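Local coordinates for putative endonuclease/exonuclease/phosphatase family protein (Bacteroides vulgatus ATCC 8482, PDB 3G6S), which probably acts as a nuclease, cutting phosphodiester bonds in nucleic acid as many members of the endonuclease/exonuclease/phosphatase family do, at residues 118-123 with 159-164; 94-99 with 155-160. All coordinates share one frame; numbering follows the deposited sequence.

In the fold
Both contacts lay helix 144-161 on one face of the six-stranded sheet of this DNase I-like fold. From the N terminus, the first contacting element to be reached is strand 88-97, which near its end supplies Phe96 to interaction 2. The chain then returns antiparallel as strand 117-125, which supplies Trp120 and Lys122 to interaction 1, and passes through strand 131-138 before entering the helix. Interaction 2 closes its loop at Lys157, and interaction 1 closes at Ile161, one helical turn later. The two loops therefore cross rather than nest. Backbone hydrogen bonds join the two strands, so the last turns of the helix are tied to an edge strand and its neighbour.

Interaction 1: 118-123 with 159-164; sequences ATWAKF and KEIVGE
Ile161, on the last turn of helix 144-161, rests on the indole of Trp120, which rises from strand 117-125; this is helix-on-sheet packing in one of the outer layers of the DNase I-like alpha/beta sandwich. The two side chains meet aslant, with both isoleucine branches on one side of the ring, CG1 above it and CG2 just beyond its CZ3 corner. CG1 of Ile161 stands 4.1 Å from the centroid of the six-membered ring of Trp120, only 13° off the normal, a CH-pi contact. CG2 of Ile161 lies 4.0 Å from Trp120 CZ3. Because CG of Trp120 sits between the backbone N and carbonyl carbon (chi1 63°), the ring stands up from the sheet and offers its broad face to the helix end. A beta-branched residue suits the opposite side, since its two branches spread over the benzene half of the indole. Met133 of the next strand touches both side chains and extends the apolar patch. Lys122, two residues on, points the same way with its chain fully extended. Its CD passes Ile161 CG2 at 4.4 Å, and its amine reaches a water that accepts from Lys122 NZ (3.1 Å) and donates to Ile161 O (2.9 Å).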
ATOM      1  N   ALA A 118      -6.249  -8.017   0.076  1.00 25.77           N
ATOM      2  CA  ALA A 118      -5.453  -7.317   1.073  1.00 27.50           C
ATOM      3  C   ALA A 118      -4.407  -8.330   1.532  1.00 24.91           C
ATOM      4  O   ALA A 118      -4.737  -9.477   1.807  1.00 26.49           O
ATOM      5  CB  ALA A 118      -6.326  -6.888   2.246  1.00 18.11           C
ATOM      6  N   THR A 119      -3.146  -7.926   1.567  1.00 28.80           N
ATOM      7  CA  THR A 119      -2.087  -8.816   2.029  1.00 31.30           C
ATOM      8  C   THR A 119      -1.576  -8.212   3.337  1.00 31.74           C
ATOM      9  O   THR A 119      -1.370  -7.003   3.421  1.00 30.14           O
ATOM     10  CB  THR A 119      -0.935  -8.932   0.995  1.00 34.04           C
ATOM     11  OG1 THR A 119      -1.377  -9.718  -0.118  1.00 31.25           O
ATOM     12  CG2 THR A 119       0.291  -9.599   1.615  1.00 31.10           C
ATOM     13  N   TRP A 120      -1.410  -9.049   4.359  1.00 30.62           N
ATOM     14  CA  TRP A 120      -0.943  -8.588   5.664  1.00 26.15           C
ATOM     15  C   TRP A 120       0.217  -9.403   6.185  1.00 23.57           C
ATOM     16  O   TRP A 120       0.494 -10.495   5.697  1.00 23.08           O
ATOM     17  CB  TRP A 120      -2.070  -8.644   6.702  1.00 24.36           C
ATOM     18  CG  TRP A 120      -2.584 -10.027   6.976  1.00 28.13           C
ATOM     19  CD1 TRP A 120      -3.624 -10.643   6.360  1.00 27.31           C
ATOM     20  CD2 TRP A 120      -2.046 -10.980   7.915  1.00 30.72           C
ATOM     21  NE1 TRP A 120      -3.776 -11.922   6.852  1.00 32.67           N
ATOM     22  CE2 TRP A 120      -2.824 -12.152   7.809  1.00 29.55           C
ATOM     23  CE3 TRP A 120      -0.989 -10.951   8.836  1.00 30.92           C
ATOM     24  CZ2 TRP A 120      -2.578 -13.295   8.580  1.00 28.61           C
ATOM     25  CZ3 TRP A 120      -0.740 -12.093   9.611  1.00 43.02           C
ATOM     26  CH2 TRP A 120      -1.540 -13.248   9.474  1.00 27.00           C
ATOM     27  N   ALA A 121       0.874  -8.872   7.208  1.00 22.36           N
ATOM     28  CA  ALA A 121       2.005  -9.551   7.809  1.00 19.42           C
ATOM     29  C   ALA A 121       2.274  -9.027   9.205  1.00 24.35           C
ATOM     30  O   ALA A 121       2.285  -7.818   9.440  1.00 27.06           O
ATOM     31  CB  ALA A 121       3.235  -9.374   6.947  1.00 17.23           C
ATOM     32  N   LYS A 122       2.477  -9.952  10.134  1.00 22.98           N
ATOM     33  CA  LYS A 122       2.777  -9.610  11.511  1.00 17.15           C
ATOM     34  C   LYS A 122       4.315  -9.581  11.579  1.00 22.91           C
ATOM     35  O   LYS A 122       4.975 -10.617  11.478  1.00 29.62           O
ATOM     36  CB  LYS A 122       2.183 -10.685  12.412  1.00 22.25           C
ATOM     37  CG  LYS A 122       2.396 -10.518  13.900  1.00 26.89           C
ATOM     38  CD  LYS A 122       1.688 -11.640  14.652  1.00 21.01           C
ATOM     39  CE  LYS A 122       2.026 -11.620  16.124  1.00 23.74           C
ATOM     40  NZ  LYS A 122       1.514 -12.830  16.821  1.00 34.62           N
ATOM     41  N   PHE A 123       4.874  -8.384  11.722  1.00 19.42           N
ATOM     42  CA  PHE A 123       6.323  -8.179  11.763  1.00 26.45           C
ATOM     43  C   PHE A 123       6.910  -8.106  13.153  1.00 22.70           C
ATOM     44  O   PHE A 123       6.200  -7.994  14.140  1.00 28.17           O
ATOM     45  CB  PHE A 123       6.694  -6.875  11.055  1.00 13.65           C
ATOM     46  CG  PHE A 123       6.669  -6.961   9.566  1.00 23.43           C
ATOM     47  CD1 PHE A 123       7.602  -7.736   8.887  1.00 26.93           C
ATOM     48  CD2 PHE A 123       5.746  -6.227   8.830  1.00 25.17           C
ATOM     49  CE1 PHE A 123       7.623  -7.769   7.490  1.00 28.94           C
ATOM     50  CE2 PHE A 123       5.761  -6.255   7.430  1.00 31.24           C
ATOM     51  CZ  PHE A 123       6.706  -7.031   6.763  1.00 20.11           C
ATOM     52  N   LYS A 159      -7.749  -6.342  14.365  1.00 25.04           N
ATOM     53  CA  LYS A 159      -8.041  -6.656  15.760  1.00 32.10           C
ATOM     54  C   LYS A 159      -7.906  -8.151  16.019  1.00 34.05           C
ATOM     55  O   LYS A 159      -7.588  -8.569  17.131  1.00 35.63           O
ATOM     56  CB  LYS A 159      -9.452  -6.201  16.145  1.00 30.70           C
ATOM     57  CG  LYS A 159      -9.698  -4.718  15.952  1.00 43.76           C
ATOM     58  CD  LYS A 159     -10.908  -4.228  16.732  1.00 45.02           C
ATOM     59  CE  LYS A 159     -12.203  -4.865  16.278  1.00 49.51           C
ATOM     60  NZ  LYS A 159     -13.349  -4.287  17.043  1.00 41.54           N
ATOM     61  N   GLU A 160      -8.138  -8.948  14.983  1.00 27.70           N
ATOM     62  CA  GLU A 160      -8.050 -10.393  15.099  1.00 32.92           C
ATOM     63  C   GLU A 160      -6.605 -10.856  15.223  1.00 35.94           C
ATOM     64  O   GLU A 160      -6.268 -11.630  16.117  1.00 40.73           O
ATOM     65  CB  GLU A 160      -8.688 -11.049  13.873  1.00 45.80           C
ATOM     66  CG  GLU A 160      -8.639 -12.575  13.860  1.00 52.69           C
ATOM     67  CD  GLU A 160      -9.077 -13.160  12.523  1.00 69.42           C
ATOM     68  OE1 GLU A 160     -10.142 -12.737  12.006  1.00 74.71           O
ATOM     69  OE2 GLU A 160      -8.362 -14.050  11.995  1.00 58.05           O
ATOM     70  N   ILE A 161      -5.754 -10.367  14.326  1.00 35.94           N
ATOM     71  CA  ILE A 161      -4.350 -10.756  14.302  1.00 27.89           C
ATOM     72  C   ILE A 161      -3.429 -10.098  15.315  1.00 30.04           C
ATOM     73  O   ILE A 161      -2.704 -10.783  16.030  1.00 38.06           O
ATOM     74  CB  ILE A 161      -3.730 -10.514  12.908  1.00 34.10           C
ATOM     75  CG1 ILE A 161      -4.234 -11.561  11.914  1.00 43.71           C
ATOM     76  CG2 ILE A 161      -2.208 -10.584  12.987  1.00 33.04           C
ATOM     77  CD1 ILE A 161      -5.687 -11.407  11.526  1.00 54.65           C
ATOM     78  N   VAL A 162      -3.438  -8.774  15.374  1.00 29.26           N
ATOM     79  CA  VAL A 162      -2.534  -8.087  16.288  1.00 30.81           C
ATOM     80  C   VAL A 162      -3.232  -7.358  17.437  1.00 29.81           C
ATOM     81  O   VAL A 162      -2.576  -6.745  18.279  1.00 33.14           O
ATOM     82  CB  VAL A 162      -1.616  -7.095  15.501  1.00 28.76           C
ATOM     83  CG1 VAL A 162      -2.299  -5.727  15.347  1.00 26.55           C
ATOM     84  CG2 VAL A 162      -0.286  -6.964  16.197  1.00 34.80           C
ATOM     85  N   GLY A 163      -4.557  -7.420  17.469  1.00 25.72           N
ATOM     86  CA  GLY A 163      -5.290  -6.772  18.542  1.00 25.26           C
ATOM     87  C   GLY A 163      -5.113  -5.269  18.594  1.00 30.47           C
ATOM     88  O   GLY A 163      -5.426  -4.570  17.632  1.00 37.62           O
ATOM     89  N   GLU A 164      -4.609  -4.770  19.718  1.00 31.18           N
ATOM     90  CA  GLU A 164      -4.393  -3.335  19.897  1.00 37.47           C
ATOM     91  C   GLU A 164      -2.940  -2.898  19.713  1.00 34.99           C
ATOM     92  O   GLU A 164      -2.567  -1.780  20.072  1.00 31.11           O
ATOM     93  CB  GLU A 164      -4.887  -2.908  21.276  1.00 38.25           C
ATOM     94  CG  GLU A 164      -4.455  -3.838  22.390  1.00 63.51           C
ATOM     95  CD  GLU A 164      -4.868  -3.334  23.760  1.00 78.41           C
ATOM     96  OE1 GLU A 164      -6.051  -2.945  23.918  1.00 78.83           O
ATOM     97  OE2 GLU A 164      -4.013  -3.337  24.679  1.00 82.77           O
TER
HETATM   98  O   HOH W   1      -1.494 -12.918  17.576  1.00 28.10           O

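Interaction 2: 94-99 with 155-160; sequences NTFWLA and IRKIKE
Lys157 lays its aliphatic chain over one face of the Phe96 ring, and these two residues account for the whole contact between strand 88-97 and helix 144-161 here. The backbones stay well apart, 9.6 Å between Phe96 CA and Lys157 CA, so long side chains are needed to bridge the gap. Phe96 reaches out from the sheet while Lys157 reaches back from the helix, and the two slide past each other in opposite senses. The lysine is bent at both chi2 (-69°) and chi3 (-70°), a curl that brings two of its methylenes down onto the same ring. CG of Lys157 approaches Phe96 CZ at 3.7 Å. Further along, CE of Lys157 comes equally near Phe96 CD2, at 3.7 Å, and lies 4.1 Å from the ring centroid, 26° off the normal, as a CH-pi contact. Phenylalanine suits this edge strand because its flat face accepts a flexible chain without asking for a polar partner. Alternation along the strand sends Thr95 and Trp97 to the other side of the sheet, where Trp97 NE1 is hydrogen-bonded to Arg69 O. Leu153, one turn earlier in the helix, also touches Phe96, so Phe96 packs against two turns of the helix, with the partly exposed Lys157 as the later of these two partners. Dispersion and CH-pi attraction carry the contact, with no hydrogen bond across it; the CE hydrogens, next to the probably charged amine, should be the more polarised and hence the better matched to the pi cloud.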
ATOM      1  N   ASN A  94      -0.350 -13.383   5.365  1.00 41.00           N
ATOM      2  CA  ASN A  94      -1.335 -14.029   4.526  1.00 43.23           C
ATOM      3  C   ASN A  94      -2.062 -12.997   3.677  1.00 43.93           C
ATOM      4  O   ASN A  94      -1.754 -11.806   3.727  1.00 46.48           O
ATOM      5  CB  ASN A  94      -2.325 -14.796   5.399  1.00 41.89           C
ATOM      6  CG  ASN A  94      -3.185 -15.731   4.598  1.00 52.98           C
ATOM      7  OD1 ASN A  94      -2.674 -16.627   3.928  1.00 52.49           O
ATOM      8  ND2 ASN A  94      -4.498 -15.527   4.646  1.00 56.28           N
ATOM      9  N   THR A  95      -3.018 -13.459   2.885  1.00 44.92           N
ATOM     10  CA  THR A  95      -3.792 -12.565   2.043  1.00 37.91           C
ATOM     11  C   THR A  95      -5.227 -13.079   1.965  1.00 30.55           C
ATOM     12  O   THR A  95      -5.444 -14.272   1.803  1.00 38.98           O
ATOM     13  CB  THR A  95      -3.136 -12.436   0.628  1.00 44.60           C
ATOM     14  OG1 THR A  95      -4.026 -11.753  -0.265  1.00 54.04           O
ATOM     15  CG2 THR A  95      -2.792 -13.795   0.069  1.00 50.50           C
ATOM     16  N   PHE A  96      -6.200 -12.183   2.129  1.00 29.86           N
ATOM     17  CA  PHE A  96      -7.607 -12.562   2.067  1.00 25.86           C
ATOM     18  C   PHE A  96      -8.331 -11.735   1.015  1.00 33.54           C
ATOM     19  O   PHE A  96      -7.845 -10.682   0.600  1.00 40.12           O
ATOM     20  CB  PHE A  96      -8.282 -12.386   3.433  1.00 28.91           C
ATOM     21  CG  PHE A  96      -8.189 -10.996   3.988  1.00 37.83           C
ATOM     22  CD1 PHE A  96      -9.134 -10.025   3.651  1.00 37.56           C
ATOM     23  CD2 PHE A  96      -7.139 -10.649   4.833  1.00 34.40           C
ATOM     24  CE1 PHE A  96      -9.030  -8.726   4.144  1.00 34.52           C
ATOM     25  CE2 PHE A  96      -7.024  -9.357   5.331  1.00 29.52           C
ATOM     26  CZ  PHE A  96      -7.972  -8.392   4.985  1.00 40.14           C
ATOM     27  N   TRP A  97      -9.497 -12.212   0.588  1.00 36.76           N
ATOM     28  CA  TRP A  97     -10.280 -11.527  -0.436  1.00 35.77           C
ATOM     29  C   TRP A  97     -11.326 -10.571   0.119  1.00 37.36           C
ATOM     30  O   TRP A  97     -12.113 -10.930   0.995  1.00 42.02           O
ATOM     31  CB  TRP A  97     -10.927 -12.566  -1.363  1.00 24.31           C
ATOM     32  CG  TRP A  97      -9.969 -13.047  -2.389  1.00 24.51           C
ATOM     33  CD1 TRP A  97      -9.897 -12.651  -3.699  1.00 28.56           C
ATOM     34  CD2 TRP A  97      -8.837 -13.894  -2.165  1.00 21.02           C
ATOM     35  NE1 TRP A  97      -8.780 -13.193  -4.298  1.00 29.02           N
ATOM     36  CE2 TRP A  97      -8.114 -13.962  -3.378  1.00 20.71           C
ATOM     37  CE3 TRP A  97      -8.359 -14.600  -1.050  1.00 26.38           C
ATOM     38  CZ2 TRP A  97      -6.939 -14.701  -3.512  1.00 22.46           C
ATOM     39  CZ3 TRP A  97      -7.184 -15.338  -1.177  1.00 30.48           C
ATOM     40  CH2 TRP A  97      -6.488 -15.383  -2.406  1.00 36.07           C
ATOM     41  N   LEU A  98     -11.313  -9.342  -0.392  1.00 35.73           N
ATOM     42  CA  LEU A  98     -12.263  -8.327   0.040  1.00 39.47           C
ATOM     43  C   LEU A  98     -13.638  -8.694  -0.514  1.00 42.08           C
ATOM     44  O   LEU A  98     -14.048  -8.230  -1.581  1.00 43.15           O
ATOM     45  CB  LEU A  98     -11.830  -6.935  -0.456  1.00 32.75           C
ATOM     46  CG  LEU A  98     -10.426  -6.451  -0.033  1.00 34.16           C
ATOM     47  CD1 LEU A  98     -10.226  -4.990  -0.450  1.00 24.76           C
ATOM     48  CD2 LEU A  98     -10.263  -6.579   1.480  1.00 20.14           C
ATOM     49  N   ALA A  99     -14.334  -9.552   0.226  1.00 44.00           N
ATOM     50  CA  ALA A  99     -15.655 -10.028  -0.154  1.00 46.52           C
ATOM     51  C   ALA A  99     -16.382 -10.587   1.064  1.00 41.14           C
ATOM     52  O   ALA A  99     -15.857 -10.563   2.171  1.00 47.18           O
ATOM     53  CB  ALA A  99     -15.531 -11.107  -1.234  1.00 49.61           C
ATOM     54  N   ILE A 155     -10.411  -3.687   9.380  1.00 24.09           N
ATOM     55  CA  ILE A 155     -10.383  -3.384  10.803  1.00 26.14           C
ATOM     56  C   ILE A 155     -10.556  -4.654  11.626  1.00 26.37           C
ATOM     57  O   ILE A 155      -9.800  -4.893  12.567  1.00 38.32           O
ATOM     58  CB  ILE A 155     -11.477  -2.364  11.205  1.00 21.04           C
ATOM     59  CG1 ILE A 155     -11.177  -1.000  10.576  1.00 18.00           C
ATOM     60  CG2 ILE A 155     -11.542  -2.233  12.720  1.00 24.43           C
ATOM     61  CD1 ILE A 155     -12.088   0.121  11.041  1.00  8.35           C
ATOM     62  N   ARG A 156     -11.529  -5.484  11.263  1.00 29.25           N
ATOM     63  CA  ARG A 156     -11.758  -6.735  11.992  1.00 36.16           C
ATOM     64  C   ARG A 156     -10.569  -7.697  11.940  1.00 34.98           C
ATOM     65  O   ARG A 156     -10.371  -8.488  12.859  1.00 37.93           O
ATOM     66  CB  ARG A 156     -13.001  -7.450  11.458  1.00 40.32           C
ATOM     67  CG  ARG A 156     -14.289  -6.669  11.625  1.00 44.51           C
ATOM     68  CD  ARG A 156     -15.475  -7.613  11.597  1.00 50.49           C
ATOM     69  NE  ARG A 156     -15.559  -8.363  10.347  1.00 59.90           N
ATOM     70  CZ  ARG A 156     -16.044  -7.870   9.209  1.00 60.64           C
ATOM     71  NH1 ARG A 156     -16.491  -6.621   9.164  1.00 48.90           N
ATOM     72  NH2 ARG A 156     -16.084  -8.629   8.119  1.00 57.25           N
ATOM     73  N   LYS A 157      -9.787  -7.627  10.864  1.00 34.89           N
ATOM     74  CA  LYS A 157      -8.626  -8.497  10.708  1.00 36.92           C
ATOM     75  C   LYS A 157      -7.442  -7.968  11.512  1.00 37.30           C
ATOM     76  O   LYS A 157      -6.608  -8.742  11.978  1.00 32.01           O
ATOM     77  CB  LYS A 157      -8.238  -8.604   9.237  1.00 40.11           C
ATOM     78  CG  LYS A 157      -9.382  -9.070   8.337  1.00 57.92           C
ATOM     79  CD  LYS A 157      -9.775 -10.529   8.580  1.00 59.76           C
ATOM     80  CE  LYS A 157      -8.686 -11.482   8.100  1.00 65.94           C
ATOM     81  NZ  LYS A 157      -9.113 -12.905   8.143  1.00 60.89           N
ATOM     82  N   ILE A 158      -7.363  -6.647  11.669  1.00 31.78           N
ATOM     83  CA  ILE A 158      -6.282  -6.061  12.441  1.00 24.25           C
ATOM     84  C   ILE A 158      -6.498  -6.401  13.908  1.00 30.72           C
ATOM     85  O   ILE A 158      -5.543  -6.723  14.617  1.00 36.56           O
ATOM     86  CB  ILE A 158      -6.221  -4.529  12.292  1.00 22.29           C
ATOM     87  CG1 ILE A 158      -5.688  -4.154  10.909  1.00 20.76           C
ATOM     88  CG2 ILE A 158      -5.328  -3.938  13.373  1.00 11.43           C
ATOM     89  CD1 ILE A 158      -5.830  -2.640  10.592  1.00 23.16           C
ATOM     90  N   LYS A 159      -7.749  -6.342  14.365  1.00 25.04           N
ATOM     91  CA  LYS A 159      -8.041  -6.656  15.760  1.00 32.10           C
ATOM     92  C   LYS A 159      -7.906  -8.151  16.019  1.00 34.05           C
ATOM     93  O   LYS A 159      -7.588  -8.569  17.131  1.00 35.63           O
ATOM     94  CB  LYS A 159      -9.452  -6.201  16.145  1.00 30.70           C
ATOM     95  CG  LYS A 159      -9.698  -4.718  15.952  1.00 43.76           C
ATOM     96  CD  LYS A 159     -10.908  -4.228  16.732  1.00 45.02           C
ATOM     97  CE  LYS A 159     -12.203  -4.865  16.278  1.00 49.51           C
ATOM     98  NZ  LYS A 159     -13.349  -4.287  17.043  1.00 41.54           N
ATOM     99  N   GLU A 160      -8.138  -8.948  14.983  1.00 27.70           N
ATOM    100  CA  GLU A 160      -8.050 -10.393  15.099  1.00 32.92           C
ATOM    101  C   GLU A 160      -6.605 -10.856  15.223  1.00 35.94           C
ATOM    102  O   GLU A 160      -6.268 -11.630  16.117  1.00 40.73           O
ATOM    103  CB  GLU A 160      -8.688 -11.049  13.873  1.00 45.80           C
ATOM    104  CG  GLU A 160      -8.639 -12.575  13.860  1.00 52.69           C
ATOM    105  CD  GLU A 160      -9.077 -13.160  12.523  1.00 69.42           C
ATOM    106  OE1 GLU A 160     -10.142 -12.737  12.006  1.00 74.71           O
ATOM    107  OE2 GLU A 160      -8.362 -14.050  11.995  1.00 58.05           O
TER